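Local coordinates for uncharacterized protein (Dyadobacter fermentans, PDB 3MFN) that is of unknown function but folds into a largely helical domain of the DUF5618 family and assembles with a second copy of itself, at residues A[35-40]-A[77-82]; A[103-108]-A[150-155]. All coordinates share one frame; numbering follows the deposited sequence.

Interaction 1. Residues A[35-40]-A[77-82]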
loop_
_atom_site.group_PDB
_atom_site.type_symbol
_atom_site.label_atom_id
_atom_site.label_comp_id
_atom_site.label_asym_id
_atom_site.label_seq_id
_atom_site.Cartn_x
_atom_site.Cartn_y
_atom_site.Cartn_z
ATOM N N VAL A 35 15.008 8.511 19.288
ATOM C CA VAL A 35 14.444 9.200 18.110
ATOM C C VAL A 35 15.461 9.339 16.957
ATOM O O VAL A 35 15.143 9.123 15.766
ATOM C CB VAL A 35 13.898 10.581 18.529
ATOM C CG1 VAL A 35 13.666 11.475 17.352
ATOM C CG2 VAL A 35 12.616 10.409 19.304
ATOM N N ILE A 36 16.704 9.664 17.309
ATOM C CA ILE A 36 17.755 9.796 16.313
ATOM C C ILE A 36 18.059 8.475 15.631
ATOM O O ILE A 36 18.186 8.407 14.406
ATOM C CB ILE A 36 18.985 10.369 16.956
ATOM C CG1 ILE A 36 18.757 11.884 17.148
ATOM C CG2 ILE A 36 20.260 10.089 16.128
ATOM C CD1 ILE A 36 17.663 12.277 18.165
ATOM N N GLU A 37 18.192 7.430 16.424
ATOM C CA GLU A 37 18.471 6.107 15.895
ATOM C C GLU A 37 17.309 5.623 14.938
ATOM O O GLU A 37 17.600 5.104 13.859
ATOM C CB GLU A 37 18.778 5.146 17.051
ATOM C CG GLU A 37 18.875 3.659 16.717
ATOM C CD GLU A 37 20.242 3.237 16.131
ATOM O OE1 GLU A 37 20.988 4.098 15.632
ATOM O OE2 GLU A 37 20.542 2.022 16.154
ATOM N N ALA A 38 16.045 5.891 15.302
ATOM C CA ALA A 38 14.889 5.639 14.453
ATOM C C ALA A 38 15.037 6.293 13.095
ATOM O O ALA A 38 14.801 5.649 12.058
ATOM C CB ALA A 38 13.598 6.092 15.133
ATOM N N LYS A 39 15.481 7.546 13.086
ATOM C CA LYS A 39 15.672 8.286 11.853
ATOM C C LYS A 39 16.882 7.735 11.078
ATOM O O LYS A 39 16.862 7.812 9.862
ATOM C CB LYS A 39 15.882 9.780 12.092
ATOM C CG LYS A 39 14.695 10.448 12.708
ATOM C CD LYS A 39 14.995 11.859 13.063
ATOM C CE LYS A 39 13.815 12.516 13.781
ATOM N NZ LYS A 39 14.191 13.854 14.226
ATOM N N ARG A 40 17.893 7.192 11.778
ATOM C CA ARG A 40 18.985 6.545 11.085
ATOM C C ARG A 40 18.480 5.323 10.308
ATOM O O ARG A 40 18.911 5.100 9.198
ATOM C CB ARG A 40 20.136 6.217 12.031
ATOM C CG ARG A 40 20.843 7.482 12.615
ATOM C CD ARG A 40 21.229 8.485 11.521
ATOM N NE ARG A 40 22.054 7.861 10.477
ATOM C CZ ARG A 40 23.374 7.988 10.364
ATOM N NH1 ARG A 40 23.997 7.334 9.387
ATOM N NH2 ARG A 40 24.072 8.750 11.215
ATOM N N VAL A 77 10.648 2.705 12.942
ATOM C CA VAL A 77 9.438 3.115 13.584
ATOM C C VAL A 77 9.241 2.329 14.887
ATOM O O VAL A 77 8.934 2.926 15.949
ATOM C CB VAL A 77 8.207 2.939 12.649
ATOM C CG1 VAL A 77 6.861 3.287 13.408
ATOM C CG2 VAL A 77 8.395 3.708 11.403
ATOM N N LEU A 78 9.322 1.008 14.825
ATOM C CA LEU A 78 9.226 0.198 16.051
ATOM C C LEU A 78 10.239 0.587 17.127
ATOM O O LEU A 78 9.912 0.636 18.299
ATOM C CB LEU A 78 9.313 -1.308 15.752
ATOM C CG LEU A 78 8.237 -1.898 14.824
ATOM C CD1 LEU A 78 8.184 -3.424 14.885
ATOM C CD2 LEU A 78 6.771 -1.291 15.070
ATOM N N PHE A 79 11.469 0.923 16.723
ATOM C CA PHE A 79 12.485 1.352 17.651
ATOM C C PHE A 79 12.048 2.601 18.460
ATOM O O PHE A 79 12.098 2.605 19.711
ATOM C CB PHE A 79 13.795 1.569 16.897
ATOM C CG PHE A 79 14.992 1.675 17.797
ATOM C CD1 PHE A 79 15.298 2.873 18.424
ATOM C CD2 PHE A 79 15.803 0.574 18.021
ATOM C CE1 PHE A 79 16.404 2.965 19.276
ATOM C CE2 PHE A 79 16.920 0.647 18.851
ATOM C CZ PHE A 79 17.211 1.848 19.509
ATOM N N ALA A 80 11.543 3.626 17.773
ATOM C CA ALA A 80 10.975 4.780 18.453
ATOM C C ALA A 80 9.828 4.345 19.356
ATOM O O ALA A 80 9.813 4.719 20.514
ATOM C CB ALA A 80 10.505 5.877 17.445
ATOM N N LEU A 81 8.894 3.532 18.846
ATOM C CA LEU A 81 7.766 3.074 19.661
ATOM C C LEU A 81 8.161 2.255 20.895
ATOM O O LEU A 81 7.586 2.444 21.977
ATOM C CB LEU A 81 6.707 2.340 18.823
ATOM C CG LEU A 81 6.012 3.195 17.719
ATOM C CD1 LEU A 81 5.087 2.375 16.852
ATOM C CD2 LEU A 81 5.230 4.384 18.317
ATOM N N ASP A 82 9.142 1.377 20.750
ATOM C CA ASP A 82 9.581 0.510 21.838
ATOM C C ASP A 82 10.180 1.345 22.939
ATOM O O ASP A 82 10.022 1.029 24.133
ATOM C CB ASP A 82 10.638 -0.486 21.359
ATOM C CG ASP A 82 10.039 -1.598 20.533
ATOM O OD1 ASP A 82 8.839 -1.809 20.683
ATOM O OD2 ASP A 82 10.748 -2.248 19.731
#

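Interaction 2. Residues A[103-108]-A[150-155]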
loop_
_atom_site.group_PDB
_atom_site.type_symbol
_atom_site.label_atom_id
_atom_site.label_comp_id
_atom_site.label_asym_id
_atom_site.label_seq_id
_atom_site.Cartn_x
_atom_site.Cartn_y
_atom_site.Cartn_z
ATOM N N ALA A 103 -4.017 3.005 20.374
ATOM C CA ALA A 103 -5.423 3.297 20.417
ATOM C C ALA A 103 -5.734 4.105 21.697
ATOM O O ALA A 103 -6.507 5.050 21.643
ATOM C CB ALA A 103 -6.231 2.042 20.316
ATOM N N GLN A 104 -5.066 3.771 22.803
ATOM C CA GLN A 104 -5.301 4.451 24.088
ATOM C C GLN A 104 -4.803 5.903 24.054
ATOM O O GLN A 104 -5.102 6.687 24.940
ATOM C CB GLN A 104 -4.642 3.673 25.243
ATOM C CG GLN A 104 -3.109 3.691 25.220
ATOM C CD GLN A 104 -2.437 2.592 26.057
ATOM O OE1 GLN A 104 -3.107 1.837 26.784
ATOM N NE2 GLN A 104 -1.092 2.518 25.971
ATOM N N GLN A 105 -4.064 6.259 23.007
ATOM C CA GLN A 105 -3.413 7.552 22.930
ATOM C C GLN A 105 -4.009 8.531 21.928
ATOM O O GLN A 105 -4.062 9.708 22.251
ATOM C CB GLN A 105 -1.930 7.378 22.609
ATOM C CG GLN A 105 -1.034 8.162 23.547
ATOM C CD GLN A 105 -0.316 7.284 24.551
ATOM O OE1 GLN A 105 0.723 7.673 25.101
ATOM N NE2 GLN A 105 -0.848 6.093 24.788
ATOM N N ASP A 106 -4.447 8.094 20.742
ATOM C CA ASP A 106 -4.771 9.053 19.668
ATOM C C ASP A 106 -4.959 8.377 18.314
ATOM O O ASP A 106 -4.062 7.683 17.813
ATOM C CB ASP A 106 -3.679 10.156 19.565
ATOM C CG ASP A 106 -3.886 11.103 18.383
ATOM O OD1 ASP A 106 -2.896 11.748 17.960
ATOM O OD2 ASP A 106 -5.037 11.218 17.893
ATOM N N LYS A 107 -6.107 8.634 17.695
ATOM C CA LYS A 107 -6.637 7.761 16.651
ATOM C C LYS A 107 -6.011 8.066 15.283
ATOM O O LYS A 107 -5.856 7.169 14.428
ATOM C CB LYS A 107 -8.159 7.909 16.625
ATOM C CG LYS A 107 -8.887 7.235 15.453
ATOM C CD LYS A 107 -10.039 8.128 14.912
ATOM C CE LYS A 107 -11.410 7.551 15.190
ATOM N NZ LYS A 107 -12.458 8.372 14.476
ATOM N N LYS A 108 -5.680 9.340 15.075
ATOM C CA LYS A 108 -5.010 9.740 13.872
ATOM C C LYS A 108 -3.697 8.990 13.806
ATOM O O LYS A 108 -3.299 8.558 12.739
ATOM C CB LYS A 108 -4.735 11.242 13.824
ATOM C CG LYS A 108 -4.651 11.763 12.353
ATOM C CD LYS A 108 -3.706 12.971 12.137
ATOM C CE LYS A 108 -3.839 13.583 10.709
ATOM N NZ LYS A 108 -3.515 12.579 9.607
ATOM N N GLU A 150 8.976 11.650 19.480
ATOM C CA GLU A 150 9.885 12.705 19.938
ATOM C C GLU A 150 9.098 13.728 20.761
ATOM O O GLU A 150 9.470 14.093 21.869
ATOM C CB GLU A 150 10.556 13.418 18.753
ATOM C CG GLU A 150 11.608 14.470 19.209
ATOM C CD GLU A 150 12.242 15.290 18.078
ATOM O OE1 GLU A 150 11.579 15.498 17.059
ATOM O OE2 GLU A 150 13.402 15.771 18.246
ATOM N N ARG A 151 7.992 14.156 20.179
ATOM C CA ARG A 151 7.178 15.213 20.694
ATOM C C ARG A 151 6.383 14.857 21.950
ATOM O O ARG A 151 6.012 15.767 22.680
ATOM C CB ARG A 151 6.231 15.613 19.588
ATOM C CG ARG A 151 5.406 16.818 19.859
ATOM C CD ARG A 151 4.711 17.203 18.564
ATOM N NE ARG A 151 3.466 16.455 18.423
ATOM C CZ ARG A 151 3.113 15.694 17.386
ATOM N NH1 ARG A 151 1.921 15.102 17.426
ATOM N NH2 ARG A 151 3.900 15.545 16.319
ATOM N N ARG A 152 6.112 13.570 22.198
ATOM C CA ARG A 152 5.492 13.124 23.450
ATOM C C ARG A 152 6.538 13.054 24.558
ATOM O O ARG A 152 6.317 13.537 25.673
ATOM C CB ARG A 152 4.818 11.752 23.288
ATOM C CG ARG A 152 3.652 11.743 22.296
ATOM C CD ARG A 152 2.412 12.462 22.830
ATOM N NE ARG A 152 1.591 11.546 23.598
ATOM C CZ ARG A 152 0.381 11.810 24.075
ATOM N NH1 ARG A 152 -0.204 12.995 23.902
ATOM N NH2 ARG A 152 -0.240 10.864 24.750
ATOM N N LEU A 153 7.691 12.476 24.232
ATOM C CA LEU A 153 8.785 12.288 25.190
ATOM C C LEU A 153 9.353 13.589 25.774
ATOM O O LEU A 153 9.913 13.578 26.876
ATOM C CB LEU A 153 9.922 11.501 24.551
ATOM C CG LEU A 153 9.650 10.047 24.136
ATOM C CD1 LEU A 153 10.743 9.561 23.191
ATOM C CD2 LEU A 153 9.539 9.134 25.355
ATOM N N ALA A 154 9.218 14.698 25.043
ATOM C CA ALA A 154 9.658 15.993 25.532
ATOM C C ALA A 154 8.499 16.757 26.225
ATOM O O ALA A 154 8.627 17.945 26.501
ATOM C CB ALA A 154 10.267 16.808 24.389
ATOM N N ALA A 155 7.394 16.062 26.523
ATOM C CA ALA A 155 6.196 16.671 27.092
ATOM C C ALA A 155 6.430 17.298 28.471
ATOM O O ALA A 155 7.278 16.834 29.239
ATOM C CB ALA A 155 5.084 15.641 27.171
#

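Interaction 1. Residues A[35-40]-A[77-82]
Glu37 with Phe79 and Ala38 with Ala80 form an antiparallel helix-helix contact, joining the first turns of helix 34-52 to the C-terminal part of helix 63-85. The two segment axes come within 8.2 Å of each other at 168°, a spacing that two small residues permit: Ala38 CB meets Ala80 CB at 3.9 Å, both bonds pointing toward the partner helix. Beside this methyl pair lies a CH-pi contact. Glu37 CG sits over one face of the Phe79 ring, 3.9 Å from the centroid and closest to CE1 at 3.6 Å. The first torsion brings it there, with CG anti to the backbone N (chi1 170°); the bend at chi2 then sets the course of the carboxylate, whose plane stands 66° to the ring. Helix 132-153 packs beside the pair: Val35 touches Glu150, and Val77 touches Ala142 and Ile145. No hydrogen bond or salt bridge links the two segments, so the contact depends on shape and dispersion: the buried alanines allow the close axis spacing, and a glutamate contributes its aliphatic stem to one face of the ring of Phe79, a partly exposed residue.

Interaction 2. Residues A[103-108]-A[150-155]
Gln105 and Arg152 meet through their side chains alone, bridging the turn between helices 95-103 and 107-126 to the last turn of helix 132-153. The backbones stay well apart, with Gln105 CA and Arg152 CA 10.5 Å from each other, and only 82 Å² is buried. The close part is small: Arg152 NH2 lies 3.1 Å from Gln105 CG, a tight approach whose closeness is doubtful because it belongs to one of two deposited arginine conformers. In that conformer NH2 also gives a weak hydrogen bond to Gln105 OE1 at 3.4 Å, nearly straight at 166°. OE1 lies in the guanidinium plane at its edge, yet the amide and guanidinium planes are turned 58° apart, which rules out a flat, face-to-face stack. Bends at chi2 (-72°) and chi3 of Arg152 curl its chain so that NH2 arrives at the glutamine. A stronger partner lies outside the two segments: Tyr84 OH hydrogen-bonds to both Gln105 OE1 and Arg152 NE, tying the pair to helix 63-85, while Gln105 also packs on Phe85 and Trp148. An alanine in place of Gln105 would probably leave Arg152 NH2 and Tyr84 OH without their shared amide oxygen and the arginine end freer to turn.

The looser side is charged. Asp106, partly exposed and packed on Trp148, caps helix 107-126 through a weak bond from Lys108 N to OD2 at 3.4 Å, and its OD1 stays 5.9 Å from Arg151 NH1, too far for a salt bridge. Lys107 NZ forms a salt bridge with Glu56 OE2 of the second subunit, where Lys108 NZ hydrogen-bonds to Asp57 O. The chemistry implies a polar surface link: the direct bond is weak and holds for one arginine conformer, while the amide oxygen also has the Tyr84 hydroxyl.

How the interactions relate
Interaction 1 lies about 9 Å from the centre of the chain and interaction 2 about 16 Å, measured centre to centre, and their chemistry differs in keeping with that. The partly buried pair 35-40/77-82 brings two helix bodies together without a polar bond, burying 216 Å²; the surface pair 103-108/150-155 spans a turn and a helix end with long polar side chains. Helices 63-85 and 132-153 serve both: the former supplies a segment to interaction 1 and Tyr84 to interaction 2, the latter a segment to interaction 2 and a packing surface to interaction 1. The contacts adjoin directly, Val35 CG2 lying 3.6 Å from Glu150 CA.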